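Local coordinates for protein Exo-1,5-alpha-l-arabinofuranobiosidase (Gibberella zeae, PDB 2YDP) that probably cleaves arabinan chains from their ends as an exo-acting 1,5-alpha-L-arabinofuranobiosidase, and here holds an iminosugar inhibitor, at residues K7-S12 against V358-E363; V154-L159 against P210-V215; Y227-G232 against P244-L249; Y277-P282 against T289-C294; M338-G343 against V354-V359. The protein carries 1 engineered substitution. All blocks are in the same frame, centred on the assembly; numbering follows the deposited sequence.

Interaction 1. Residues K7-S12 against V358-E363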
# COMPACT_ATOMS: atom_id res chain seq x y z
N LYS A 7 -1.15 -11.20 -26.85
CA LYS A 7 0.26 -11.58 -26.84
C LYS A 7 1.18 -10.42 -26.42
O LYS A 7 0.79 -9.24 -26.52
CB LYS A 7 0.68 -12.15 -28.20
CG LYS A 7 0.91 -11.10 -29.28
CD LYS A 7 1.46 -11.76 -30.54
CE LYS A 7 1.99 -10.73 -31.51
NZ LYS A 7 2.15 -11.37 -32.86
N GLY A 8 2.38 -10.75 -25.93
CA GLY A 8 3.43 -9.76 -25.63
C GLY A 8 3.24 -8.82 -24.44
O GLY A 8 4.03 -7.88 -24.26
N LYS A 9 2.23 -9.07 -23.61
CA LYS A 9 1.88 -8.17 -22.53
C LYS A 9 2.57 -8.55 -21.21
O LYS A 9 2.61 -7.73 -20.29
CB LYS A 9 0.36 -8.19 -22.30
CG LYS A 9 -0.49 -7.94 -23.52
CD LYS A 9 -0.15 -6.63 -24.19
CE LYS A 9 -0.52 -5.44 -23.33
NZ LYS A 9 -1.19 -4.40 -24.17
N THR A 10 3.08 -9.78 -21.11
CA THR A 10 3.78 -10.13 -19.88
C THR A 10 5.27 -9.84 -19.97
O THR A 10 5.86 -9.87 -21.05
CB THR A 10 3.62 -11.60 -19.53
OG1 THR A 10 4.13 -12.41 -20.62
CG2 THR A 10 2.14 -11.91 -19.27
N PHE A 11 5.91 -9.61 -18.83
CA PHE A 11 7.35 -9.39 -18.80
C PHE A 11 7.84 -9.53 -17.36
O PHE A 11 7.08 -9.30 -16.41
CB PHE A 11 7.73 -8.00 -19.32
CG PHE A 11 7.14 -6.86 -18.53
CD1 PHE A 11 7.69 -6.48 -17.30
CD2 PHE A 11 6.06 -6.13 -19.03
CE1 PHE A 11 7.14 -5.42 -16.54
CE2 PHE A 11 5.50 -5.06 -18.30
CZ PHE A 11 6.05 -4.71 -17.04
N SER A 12 9.11 -9.89 -17.21
CA SER A 12 9.59 -10.28 -15.89
C SER A 12 10.75 -9.45 -15.43
O SER A 12 11.73 -9.26 -16.16
CB SER A 12 10.01 -11.74 -15.89
OG SER A 12 8.88 -12.48 -16.26
N VAL A 358 4.91 -8.18 -14.90
CA VAL A 358 3.52 -8.36 -15.26
C VAL A 358 3.34 -9.80 -15.67
O VAL A 358 4.08 -10.29 -16.53
CB VAL A 358 3.11 -7.38 -16.42
CG1 VAL A 358 1.72 -7.77 -16.98
CG2 VAL A 358 3.13 -5.96 -15.88
N VAL A 359 2.36 -10.45 -15.03
CA VAL A 359 2.07 -11.85 -15.24
C VAL A 359 0.62 -12.00 -15.72
O VAL A 359 -0.21 -11.10 -15.51
CB VAL A 359 2.33 -12.68 -13.93
CG1 VAL A 359 3.76 -12.39 -13.38
CG2 VAL A 359 1.23 -12.39 -12.86
N ARG A 360 0.30 -13.13 -16.34
CA ARG A 360 -1.11 -13.50 -16.57
C ARG A 360 -1.56 -14.51 -15.54
O ARG A 360 -0.87 -15.51 -15.34
CB ARG A 360 -1.32 -14.12 -17.95
CG ARG A 360 -1.45 -13.10 -19.03
CD ARG A 360 -1.75 -13.70 -20.42
NE ARG A 360 -1.76 -12.59 -21.37
CZ ARG A 360 -2.75 -11.70 -21.49
NH1 ARG A 360 -3.85 -11.81 -20.74
NH2 ARG A 360 -2.65 -10.68 -22.34
N LEU A 361 -2.71 -14.25 -14.89
CA LEU A 361 -3.24 -15.20 -13.90
C LEU A 361 -3.55 -16.56 -14.51
O LEU A 361 -3.31 -17.59 -13.90
CB LEU A 361 -4.46 -14.63 -13.21
CG LEU A 361 -4.15 -13.40 -12.35
CD1 LEU A 361 -5.50 -12.79 -11.87
CD2 LEU A 361 -3.28 -13.80 -11.14
N SER A 362 -4.04 -16.54 -15.73
CA SER A 362 -4.28 -17.76 -16.48
C SER A 362 -3.02 -18.61 -16.68
O SER A 362 -3.15 -19.81 -16.85
CB SER A 362 -4.92 -17.43 -17.85
OG SER A 362 -4.06 -16.60 -18.59
N GLU A 363 -1.83 -18.00 -16.65
CA GLU A 363 -0.58 -18.77 -16.80
C GLU A 363 -0.02 -19.15 -15.45
O GLU A 363 0.51 -20.23 -15.25
CB GLU A 363 0.48 -17.97 -17.56
CG GLU A 363 0.05 -17.64 -18.98
CD GLU A 363 0.98 -16.67 -19.70
OE1 GLU A 363 2.12 -16.40 -19.22
OE2 GLU A 363 0.54 -16.18 -20.77
O HOH W 1 0.63 -11.67 -22.99
O HOH W 2 6.06 -12.15 -16.16
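Over one face of the Phe11 ring, offset toward its rim, lies Val358, with CB 4.1 Å from the ring centroid in a CH-pi contact and CG2 only 3.4 Å from Phe11 CZ. The other flat group, the Arg360 guanidinium, holds a water in plane at its edge, while Lys9 CG and Thr10 CG2 approach it obliquely. This is the closure of a beta-propeller: strand 11-17, from the N-terminus, adds itself antiparallel to strand 354-360, near the C-terminus, and so completes the last blade. Phe11 and Val358 form a hydrogen-bonded pair, with Val358 N giving to Phe11 O at 2.9 Å and Phe11 N to Val358 O at 3.0 Å. Asp333 and Asp335 hold the charged end of Arg360 in salt bridges; Arg360 holds the N-cap position of helix 361-364, and Arg360 O accepts from Glu363 N in its first turn. Before strand 11-17 begins, a water bridges the two segments, accepting from Lys9 N at 3.1 Å and from Arg360 NE at 3.0 Å.

Interaction 2. Residues V154-L159 against P210-V215. With EDG (1,4-dideoxy-1,4-imino-L-arabinitol), chain D; AHR (alpha-L-arabinofuranose), chain E.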
# COMPACT_ATOMS: atom_id res chain seq x y z
N VAL A 154 2.17 8.15 13.20
CA VAL A 154 1.15 7.67 12.29
C VAL A 154 1.87 7.23 11.06
O VAL A 154 2.95 7.76 10.78
CB VAL A 154 0.08 8.73 11.93
CG1 VAL A 154 -0.78 9.03 13.20
CG2 VAL A 154 0.71 10.00 11.32
N TRP A 155 1.27 6.28 10.33
CA TRP A 155 1.96 5.67 9.20
C TRP A 155 1.01 5.19 8.09
O TRP A 155 -0.17 4.93 8.36
CB TRP A 155 2.67 4.39 9.64
CG TRP A 155 3.38 4.29 10.96
CD1 TRP A 155 2.87 3.82 12.11
CD2 TRP A 155 4.79 4.50 11.19
NE1 TRP A 155 3.85 3.72 13.06
CE2 TRP A 155 5.04 4.17 12.53
CE3 TRP A 155 5.85 4.96 10.40
CZ2 TRP A 155 6.31 4.24 13.11
CZ3 TRP A 155 7.11 5.09 10.99
CH2 TRP A 155 7.34 4.71 12.32
N GLU A 156 1.56 4.98 6.88
CA GLU A 156 1.03 3.99 5.92
C GLU A 156 -0.39 4.31 5.38
O GLU A 156 -1.31 3.49 5.50
CB GLU A 156 1.06 2.58 6.56
CG GLU A 156 2.49 2.02 6.73
CD GLU A 156 2.74 1.16 7.97
OE1 GLU A 156 1.85 0.95 8.82
OE2 GLU A 156 3.90 0.72 8.10
N PRO A 157 -0.57 5.49 4.76
CA PRO A 157 -1.88 5.84 4.21
C PRO A 157 -2.32 5.00 3.01
O PRO A 157 -1.48 4.57 2.17
CB PRO A 157 -1.69 7.29 3.75
CG PRO A 157 -0.18 7.36 3.41
CD PRO A 157 0.45 6.54 4.49
N PHE A 158 -3.63 4.76 2.94
CA PHE A 158 -4.22 4.05 1.82
C PHE A 158 -5.55 4.74 1.50
O PHE A 158 -6.39 4.89 2.38
CB PHE A 158 -4.47 2.56 2.13
CG PHE A 158 -4.98 1.78 0.93
CD1 PHE A 158 -4.08 1.30 -0.01
CD2 PHE A 158 -6.34 1.60 0.72
CE1 PHE A 158 -4.53 0.64 -1.14
CE2 PHE A 158 -6.80 0.96 -0.40
CZ PHE A 158 -5.89 0.46 -1.34
N LEU A 159 -5.74 5.07 0.22
CA LEU A 159 -6.91 5.82 -0.23
C LEU A 159 -7.94 4.96 -0.99
O LEU A 159 -7.60 4.12 -1.82
CB LEU A 159 -6.46 6.98 -1.14
CG LEU A 159 -5.78 8.18 -0.45
CD1 LEU A 159 -5.12 9.04 -1.51
CD2 LEU A 159 -6.79 9.02 0.31
N PRO A 210 -1.73 -4.28 14.94
CA PRO A 210 -2.29 -4.38 13.60
C PRO A 210 -1.75 -3.22 12.78
O PRO A 210 -1.65 -2.09 13.29
CB PRO A 210 -3.79 -4.20 13.84
CG PRO A 210 -3.88 -3.46 15.15
CD PRO A 210 -2.77 -4.08 15.96
N GLY A 211 -1.36 -3.49 11.53
CA GLY A 211 -0.71 -2.42 10.71
C GLY A 211 -0.86 -2.63 9.20
O GLY A 211 -1.28 -3.72 8.77
N MET A 212 -0.57 -1.57 8.42
CA MET A 212 -0.46 -1.62 6.93
C MET A 212 -1.75 -2.04 6.22
O MET A 212 -1.82 -3.13 5.60
CB MET A 212 0.71 -2.51 6.52
CG MET A 212 1.94 -2.27 7.42
SD MET A 212 3.51 -2.95 6.91
CE MET A 212 3.88 -1.87 5.52
N PRO A 213 -2.79 -1.19 6.30
CA PRO A 213 -4.09 -1.58 5.80
C PRO A 213 -4.19 -1.36 4.28
O PRO A 213 -3.67 -0.36 3.76
CB PRO A 213 -5.04 -0.63 6.57
CG PRO A 213 -4.21 0.68 6.69
CD PRO A 213 -2.79 0.15 6.94
N THR A 214 -4.82 -2.31 3.58
CA THR A 214 -5.19 -2.09 2.16
C THR A 214 -6.58 -2.66 1.97
O THR A 214 -6.98 -3.58 2.68
CB THR A 214 -4.17 -2.70 1.11
OG1 THR A 214 -4.08 -4.11 1.28
CG2 THR A 214 -2.75 -2.11 1.27
N VAL A 215 -7.30 -2.14 0.97
CA VAL A 215 -8.71 -2.46 0.82
C VAL A 215 -9.03 -2.68 -0.66
O VAL A 215 -8.46 -2.05 -1.53
CB VAL A 215 -9.61 -1.30 1.40
CG1 VAL A 215 -11.10 -1.68 1.37
CG2 VAL A 215 -9.20 -0.92 2.86
O2' EDG D . 2.30 -0.81 10.66
C2' EDG D . 3.59 -1.03 11.24
C1' EDG D . 4.46 -1.86 10.28
N4' EDG D . 5.46 -0.93 9.81
C3' EDG D . 4.33 0.30 11.41
O3' EDG D . 4.36 0.68 12.79
C4' EDG D . 5.72 0.06 10.85
C5' EDG D . 6.37 1.34 10.33
O5' EDG D . 7.77 1.12 10.19
O5 AHR E . 8.19 2.61 5.49
C5 AHR E . 9.41 2.78 6.19
C4 AHR E . 9.36 1.96 7.47
O4 AHR E . 8.35 2.47 8.34
C3 AHR E . 10.60 2.05 8.37
O3 AHR E . 11.72 1.27 7.89
C2 AHR E . 10.09 1.53 9.69
O2 AHR E . 10.84 2.08 10.79
C1 AHR E . 8.68 2.09 9.69
O HOH W 3 -1.42 1.04 3.88
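This contact joins two propeller blades through their first strands, 154-162 and 209-217, segments 154-159 and 210-215 of which run nearly parallel (12°) close to the bound sugars without a direct hydrogen bond between them. Side chains and one water span the gap. Phe158, its CG anti to the backbone N (chi1 -175°), lays a face on the neighbouring strand: Thr214 CA sits over the ring centre, 4.0 Å from the centroid, and Val215 N lies 3.4 Å from Phe158 CE2. The water donates to both Glu156 O and Pro213 O. Nearer the pocket, Met212 CG lies 3.5 Å from Glu156 OE1, the oxygen that accepts from O2' of the iminosugar EDG at 2.6 Å and also bonds Ser171 OG. Glu156 OE2 is 2.8 Å from EDG N4', and Trp155 offers a face to EDG C5'. Outside the pair, strand 165-172 bonds to strand 154-162 and strand 223-230 to strand 209-217, strand 87-92 packs against Trp155 and Pro157, and Thr214 OG1 reaches Val278 N of the following blade.

Interaction 3. Residues Y227-G232 against P244-L249. Engineered in segment 227-232: Ala228 (natural residue Glu).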
# COMPACT_ATOMS: atom_id res chain seq x y z
N TYR A 227 -4.69 -6.60 6.49
CA TYR A 227 -3.67 -5.98 7.34
C TYR A 227 -2.75 -7.05 7.91
O TYR A 227 -3.04 -8.24 7.77
CB TYR A 227 -4.32 -5.19 8.48
CG TYR A 227 -5.24 -6.00 9.37
CD1 TYR A 227 -6.54 -6.28 8.96
CD2 TYR A 227 -4.81 -6.48 10.63
CE1 TYR A 227 -7.40 -7.00 9.75
CE2 TYR A 227 -5.66 -7.22 11.43
CZ TYR A 227 -6.96 -7.48 10.98
OH TYR A 227 -7.88 -8.17 11.74
N ALA A 228 -1.63 -6.61 8.51
CA ALA A 228 -0.70 -7.53 9.18
C ALA A 228 -0.93 -7.33 10.68
O ALA A 228 -0.87 -6.22 11.21
CB ALA A 228 0.76 -7.23 8.77
N TYR A 229 -1.28 -8.42 11.35
CA TYR A 229 -1.66 -8.38 12.76
C TYR A 229 -0.42 -8.66 13.59
O TYR A 229 -0.14 -9.80 13.98
CB TYR A 229 -2.77 -9.43 12.97
CG TYR A 229 -3.25 -9.69 14.41
CD1 TYR A 229 -2.79 -8.93 15.48
CD2 TYR A 229 -4.21 -10.69 14.66
CE1 TYR A 229 -3.25 -9.17 16.81
CE2 TYR A 229 -4.68 -10.94 15.97
CZ TYR A 229 -4.20 -10.20 17.02
OH TYR A 229 -4.65 -10.43 18.29
N GLY A 230 0.35 -7.61 13.82
CA GLY A 230 1.48 -7.65 14.75
C GLY A 230 1.08 -8.08 16.15
O GLY A 230 0.16 -7.52 16.75
N GLY A 231 1.77 -9.09 16.66
CA GLY A 231 1.46 -9.64 17.96
C GLY A 231 0.39 -10.70 17.89
O GLY A 231 -0.08 -11.16 18.94
N GLY A 232 0.03 -11.10 16.66
CA GLY A 232 -0.97 -12.13 16.45
C GLY A 232 -0.52 -13.45 17.10
O GLY A 232 0.70 -13.69 17.29
N PRO A 244 1.16 -12.02 11.13
CA PRO A 244 0.36 -12.78 10.16
C PRO A 244 -0.67 -11.90 9.45
O PRO A 244 -1.20 -10.96 10.06
CB PRO A 244 -0.35 -13.86 11.02
CG PRO A 244 -0.38 -13.22 12.45
CD PRO A 244 0.97 -12.47 12.52
N VAL A 245 -0.89 -12.18 8.17
CA VAL A 245 -1.93 -11.48 7.39
C VAL A 245 -3.33 -11.92 7.78
O VAL A 245 -3.68 -13.10 7.68
CB VAL A 245 -1.71 -11.65 5.88
CG1 VAL A 245 -2.79 -10.92 5.08
CG2 VAL A 245 -0.34 -11.07 5.50
N TYR A 246 -4.13 -10.96 8.25
CA TYR A 246 -5.55 -11.16 8.56
C TYR A 246 -6.39 -10.26 7.68
O TYR A 246 -5.88 -9.34 7.04
CB TYR A 246 -5.83 -10.78 10.02
CG TYR A 246 -5.54 -11.88 11.02
CD1 TYR A 246 -4.23 -12.33 11.25
CD2 TYR A 246 -6.58 -12.46 11.75
CE1 TYR A 246 -3.96 -13.36 12.18
CE2 TYR A 246 -6.34 -13.48 12.69
CZ TYR A 246 -5.04 -13.92 12.90
OH TYR A 246 -4.80 -14.93 13.83
N TYR A 247 -7.68 -10.52 7.62
CA TYR A 247 -8.60 -9.63 6.92
C TYR A 247 -10.00 -9.62 7.52
O TYR A 247 -10.38 -10.49 8.31
CB TYR A 247 -8.67 -9.96 5.41
CG TYR A 247 -9.23 -11.34 5.15
CD1 TYR A 247 -8.43 -12.46 5.29
CD2 TYR A 247 -10.56 -11.52 4.76
CE1 TYR A 247 -8.92 -13.74 5.07
CE2 TYR A 247 -11.07 -12.80 4.52
CZ TYR A 247 -10.24 -13.90 4.69
OH TYR A 247 -10.73 -15.18 4.47
N ARG A 248 -10.78 -8.64 7.07
CA ARG A 248 -12.17 -8.50 7.41
C ARG A 248 -12.98 -8.19 6.15
O ARG A 248 -12.42 -7.74 5.13
CB ARG A 248 -12.32 -7.38 8.45
CG ARG A 248 -11.75 -7.78 9.79
CD ARG A 248 -11.72 -6.62 10.74
NE ARG A 248 -10.86 -6.98 11.85
CZ ARG A 248 -10.97 -6.51 13.08
NH1 ARG A 248 -11.92 -5.64 13.39
NH2 ARG A 248 -10.11 -6.91 14.00
N LEU A 249 -14.29 -8.51 6.21
CA LEU A 249 -15.24 -8.33 5.12
C LEU A 249 -16.40 -7.47 5.60
O LEU A 249 -16.88 -7.65 6.73
CB LEU A 249 -15.76 -9.70 4.63
CG LEU A 249 -14.67 -10.69 4.18
CD1 LEU A 249 -15.25 -12.10 3.99
CD2 LEU A 249 -14.09 -10.19 2.88
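Tyr227 and Tyr246 trade both backbone bonds as an antiparallel hydrogen-bonded pair, joining the two middle strands, 223-230 and 245-250, of one propeller blade. Tyr227 N gives to Tyr246 O at 3.0 Å, and Tyr246 N returns the bond to Tyr227 O. Tyr229 N is satisfied by Pro244 O at 2.8 Å along an almost straight line (176°). Beyond it the chain folds into a type II turn from Tyr229 to Gly232, where Gly232 N finds its acceptor in Tyr229 O. Ala228, an engineered replacement for the natural Glu, pairs with Val245 at a non-hydrogen-bonded position; the Ala228 side chain lies about 7 Å from the bound iminosugar EDG.

Among the side chains, Tyr227 OH is doubly engaged: Tyr203 OH bonds it from outside, and Arg248 NE donates to it at 3.2 Å, with the oxygen tilted 17° from the guanidinium plane. Tyr246 CB packs over a face of the Tyr227 ring. Tyr247, next along the strand and pointing away from segment 227-232, bonds Gly307 O and Trp312 NE1 through its hydroxyl. Tyr229 turns an edge to the Tyr246 face in a T-shaped pair (planes at 74°), bringing Tyr229 CD2 over the centre of that ring, 3.7 Å from Tyr246 CE1.

Interaction 4. Residues Y277-P282 against T289-C294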
# COMPACT_ATOMS: atom_id res chain seq x y z
N TYR A 277 -0.71 -6.54 0.73
CA TYR A 277 -1.36 -5.72 -0.28
C TYR A 277 -2.43 -6.53 -1.01
O TYR A 277 -2.14 -7.64 -1.49
CB TYR A 277 -0.32 -5.22 -1.27
CG TYR A 277 -0.81 -3.98 -2.00
CD1 TYR A 277 -1.70 -4.09 -3.08
CD2 TYR A 277 -0.40 -2.69 -1.59
CE1 TYR A 277 -2.17 -2.93 -3.74
CE2 TYR A 277 -0.87 -1.52 -2.25
CZ TYR A 277 -1.75 -1.68 -3.31
OH TYR A 277 -2.23 -0.57 -3.96
N VAL A 278 -3.66 -6.00 -1.10
CA VAL A 278 -4.79 -6.71 -1.75
C VAL A 278 -5.30 -5.94 -3.00
O VAL A 278 -5.34 -4.72 -2.99
CB VAL A 278 -5.96 -6.98 -0.78
CG1 VAL A 278 -6.69 -5.67 -0.33
CG2 VAL A 278 -6.98 -7.91 -1.46
N VAL A 279 -5.61 -6.66 -4.08
CA VAL A 279 -6.42 -6.13 -5.19
C VAL A 279 -7.46 -7.17 -5.52
O VAL A 279 -7.38 -8.30 -5.04
CB VAL A 279 -5.58 -5.86 -6.47
CG1 VAL A 279 -4.60 -4.66 -6.25
CG2 VAL A 279 -4.78 -7.13 -6.89
N TRP A 280 -8.44 -6.78 -6.34
CA TRP A 280 -9.44 -7.69 -6.87
C TRP A 280 -9.52 -7.43 -8.37
O TRP A 280 -9.49 -6.28 -8.81
CB TRP A 280 -10.80 -7.43 -6.23
CG TRP A 280 -11.90 -8.28 -6.88
CD1 TRP A 280 -12.25 -9.55 -6.55
CD2 TRP A 280 -12.72 -7.90 -7.98
NE1 TRP A 280 -13.26 -10.00 -7.39
CE2 TRP A 280 -13.56 -8.99 -8.27
CE3 TRP A 280 -12.84 -6.73 -8.74
CZ2 TRP A 280 -14.51 -8.95 -9.29
CZ3 TRP A 280 -13.78 -6.69 -9.77
CH2 TRP A 280 -14.62 -7.79 -10.02
N THR A 281 -9.65 -8.51 -9.14
CA THR A 281 -9.82 -8.43 -10.59
C THR A 281 -11.05 -9.28 -10.95
O THR A 281 -11.34 -10.29 -10.27
CB THR A 281 -8.54 -8.95 -11.31
OG1 THR A 281 -8.81 -9.11 -12.69
CG2 THR A 281 -8.10 -10.29 -10.75
N PRO A 282 -11.78 -8.89 -12.03
CA PRO A 282 -12.92 -9.70 -12.46
C PRO A 282 -12.53 -11.05 -13.11
O PRO A 282 -13.41 -11.89 -13.37
CB PRO A 282 -13.65 -8.77 -13.45
CG PRO A 282 -12.61 -7.80 -13.91
CD PRO A 282 -11.62 -7.65 -12.82
N THR A 289 -11.29 -12.58 -8.73
CA THR A 289 -10.16 -13.13 -8.01
C THR A 289 -9.59 -12.06 -7.10
O THR A 289 -9.20 -11.00 -7.57
CB THR A 289 -9.08 -13.62 -8.96
OG1 THR A 289 -9.64 -14.57 -9.88
CG2 THR A 289 -7.95 -14.28 -8.18
N ILE A 290 -9.57 -12.35 -5.80
CA ILE A 290 -8.87 -11.51 -4.82
C ILE A 290 -7.43 -11.98 -4.87
O ILE A 290 -7.18 -13.18 -4.89
CB ILE A 290 -9.40 -11.77 -3.40
CG1 ILE A 290 -10.91 -11.50 -3.36
CG2 ILE A 290 -8.68 -10.89 -2.38
CD1 ILE A 290 -11.61 -11.86 -2.04
N VAL A 291 -6.48 -11.06 -4.92
CA VAL A 291 -5.05 -11.41 -4.97
C VAL A 291 -4.35 -10.59 -3.86
O VAL A 291 -4.53 -9.39 -3.77
CB VAL A 291 -4.41 -11.02 -6.31
CG1 VAL A 291 -2.98 -11.55 -6.37
CG2 VAL A 291 -5.25 -11.55 -7.48
N VAL A 292 -3.59 -11.28 -3.02
CA VAL A 292 -2.90 -10.67 -1.91
C VAL A 292 -1.44 -11.03 -2.02
O VAL A 292 -1.07 -12.19 -2.34
CB VAL A 292 -3.45 -11.24 -0.57
CG1 VAL A 292 -2.55 -10.84 0.65
CG2 VAL A 292 -4.92 -10.78 -0.38
N SER A 293 -0.58 -10.04 -1.75
CA SER A 293 0.83 -10.31 -1.58
C SER A 293 1.15 -10.04 -0.11
O SER A 293 0.44 -9.27 0.52
CB SER A 293 1.62 -9.32 -2.44
OG SER A 293 3.02 -9.51 -2.23
N CYS A 294 2.21 -10.65 0.44
CA CYS A 294 2.71 -10.24 1.74
C CYS A 294 4.20 -9.94 1.60
O CYS A 294 4.80 -10.20 0.55
CB CYS A 294 2.50 -11.34 2.80
SG CYS A 294 3.61 -12.81 2.59
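Val278, Ile290 and Val292 form the tight part of this contact, on the sheet face turned toward the preceding blade. With chi1 at 68°, Val278 has its CG2 anti to the backbone N, and this one methyl serves both neighbours: it lies 3.6 Å from Ile290 CG2 and 3.7 Å from Val292 CG2. Ile224 and Val226 of strand 223-230 close over the same valine, so the cluster is buried between two sheets.

Trp280 and Val279, both partly exposed, are the more solvent-facing members. Trp280 reaches Ile290 with the edge of its indole, CD1 standing 4.0 Å from Ile290 CG1 and 3.5 Å from Thr289 O, while NE1 bonds Asn287 O in the connecting loop. On the other face Val279 lies beside Val291 and points the same way, its CG2 4.0 Å from Val291 CB. Thr281 and Thr289 are likewise side by side, but buried, with Thr281 CG2 3.4 Å from Thr289 O; their hydroxyls turn to other partners, Pro334 O for Thr281 and both Tyr283 O and Gln304 for Thr289.

Beneath this unevenness the backbone bonding is regular, six bonds in three reciprocal pairs, among them Val291 N to Val279 O at 2.9 Å and 175°. Two adjacent antiparallel strands joined by a short loop make a beta hairpin, here the first two strands of a propeller blade.

Interaction 5. Residues M338-G343 against V354-V359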
# COMPACT_ATOMS: atom_id res chain seq x y z
N MET A 338 0.21 -6.67 -12.44
CA MET A 338 1.53 -6.18 -12.11
C MET A 338 1.86 -6.41 -10.64
O MET A 338 1.00 -6.25 -9.78
CB MET A 338 1.69 -4.71 -12.44
CG MET A 338 3.06 -4.13 -12.06
SD MET A 338 3.15 -2.39 -12.57
CE MET A 338 3.78 -2.63 -14.18
N ILE A 339 3.11 -6.80 -10.39
CA ILE A 339 3.64 -6.96 -9.06
C ILE A 339 4.90 -6.10 -8.96
O ILE A 339 5.84 -6.33 -9.71
CB ILE A 339 4.01 -8.41 -8.73
CG1 ILE A 339 2.82 -9.36 -8.91
CG2 ILE A 339 4.45 -8.52 -7.29
CD1 ILE A 339 3.03 -10.36 -9.98
N MET A 340 4.90 -5.13 -8.06
CA MET A 340 5.99 -4.16 -7.95
C MET A 340 6.59 -4.18 -6.57
O MET A 340 5.86 -4.20 -5.55
CB MET A 340 5.48 -2.74 -8.24
CG MET A 340 6.56 -1.70 -8.36
SD MET A 340 5.67 -0.16 -8.45
CE MET A 340 7.02 1.02 -8.73
N GLY A 341 7.92 -4.10 -6.52
CA GLY A 341 8.62 -4.15 -5.23
C GLY A 341 9.85 -3.25 -5.22
O GLY A 341 10.44 -2.94 -6.27
N ALA A 342 10.26 -2.82 -4.03
CA ALA A 342 11.49 -2.01 -3.92
C ALA A 342 12.40 -2.60 -2.84
O ALA A 342 13.06 -1.90 -2.07
CB ALA A 342 11.14 -0.53 -3.65
N GLY A 343 12.45 -3.93 -2.80
CA GLY A 343 13.38 -4.57 -1.89
C GLY A 343 12.98 -4.72 -0.43
O GLY A 343 11.80 -4.59 -0.07
N VAL A 354 14.20 -0.90 -7.43
CA VAL A 354 12.78 -0.85 -7.72
C VAL A 354 12.58 -1.64 -8.99
O VAL A 354 13.26 -1.39 -10.00
CB VAL A 354 12.23 0.60 -7.92
CG1 VAL A 354 10.70 0.57 -8.07
CG2 VAL A 354 12.64 1.53 -6.73
N SER A 355 11.64 -2.59 -8.95
CA SER A 355 11.41 -3.48 -10.06
C SER A 355 9.95 -3.92 -10.11
O SER A 355 9.18 -3.70 -9.17
CB SER A 355 12.36 -4.68 -10.01
OG SER A 355 11.96 -5.70 -9.07
N ALA A 356 9.58 -4.52 -11.23
CA ALA A 356 8.23 -5.03 -11.44
C ALA A 356 8.14 -6.13 -12.48
O ALA A 356 8.98 -6.22 -13.37
CB ALA A 356 7.27 -3.88 -11.86
N SER A 357 7.08 -6.92 -12.37
CA SER A 357 6.75 -7.93 -13.36
C SER A 357 5.27 -7.82 -13.68
O SER A 357 4.47 -7.41 -12.82
CB SER A 357 7.04 -9.33 -12.82
OG SER A 357 8.42 -9.48 -12.55
N VAL A 358 4.91 -8.18 -14.90
CA VAL A 358 3.52 -8.36 -15.26
C VAL A 358 3.34 -9.80 -15.67
O VAL A 358 4.08 -10.29 -16.53
CB VAL A 358 3.11 -7.38 -16.42
CG1 VAL A 358 1.72 -7.77 -16.98
CG2 VAL A 358 3.13 -5.96 -15.88
N VAL A 359 2.36 -10.45 -15.03
CA VAL A 359 2.07 -11.85 -15.24
C VAL A 359 0.62 -12.00 -15.72
O VAL A 359 -0.21 -11.10 -15.51
CB VAL A 359 2.33 -12.68 -13.93
CG1 VAL A 359 3.76 -12.39 -13.38
CG2 VAL A 359 1.23 -12.39 -12.86
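Met338 and Met340 lay their side chains along the Val354, Ala356 and Val358 side of the partner strand, with the small Ala356 between them. Met338 bends at its last torsion (chi3 -89°), which brings CE to 3.8 Å from Val358 CG2. Met340 instead stays extended (chi3 -176°), and its CE reaches 3.8 Å from Val354 CG1. Ala356 CB meets both methionines, at 4.2 Å from Met338 CG and 4.2 Å from Met340 CG. On the reverse face Ile339 holds a nearly eclipsed chi2 of 116°, a somewhat strained torsion that sets CD1 4.0 Å from Val359 CG2 and as close to its other methyl.

The backbones set this spacing. Ile339 with Ser357 and Gly341 with Ser355 are hydrogen-bonded pairs, Ile339 N reaching Ser357 O at 2.9 Å and Ser355 N reaching Gly341 O at 3.0 Å. The two serines themselves are held from outside by one amide: Gln319 offers NE2 to Ser355 OG and OE1 to Ser357 OG, and Asn13 N also bonds Ser357 OG.

Within the four-stranded sheet of the last blade these are the two central strands, flanked by 326-330 beyond strand 336-341 and by 11-17 beyond strand 354-360. Met340 and Ala342 pack on Ala31 of strand 28-35 in the first blade, while Gln319 and Arg325 lie against Ile339 on the reverse face.

The five contacts sample both the making of propeller blades and their joining. Interactions 1 and 5, with centres 13 Å apart, share Val358 and Val359 on strand 354-360, so one sheet unites the chain's two ends. Along the chain, interactions 2, 3 and 4 follow in series inside the loop that interaction 1 closes; interaction 5 comes after them and ends on the same strand as interaction 1. Interactions 2 and 3 meet where strands 209-217 and 223-230 pair in one blade, 12 Å between centres, and interaction 4 lies in the next, touching 2, 3 and also Leu361 of interaction 1. The ligand site at interaction 2 is about 29 Å from the closure, centre to centre.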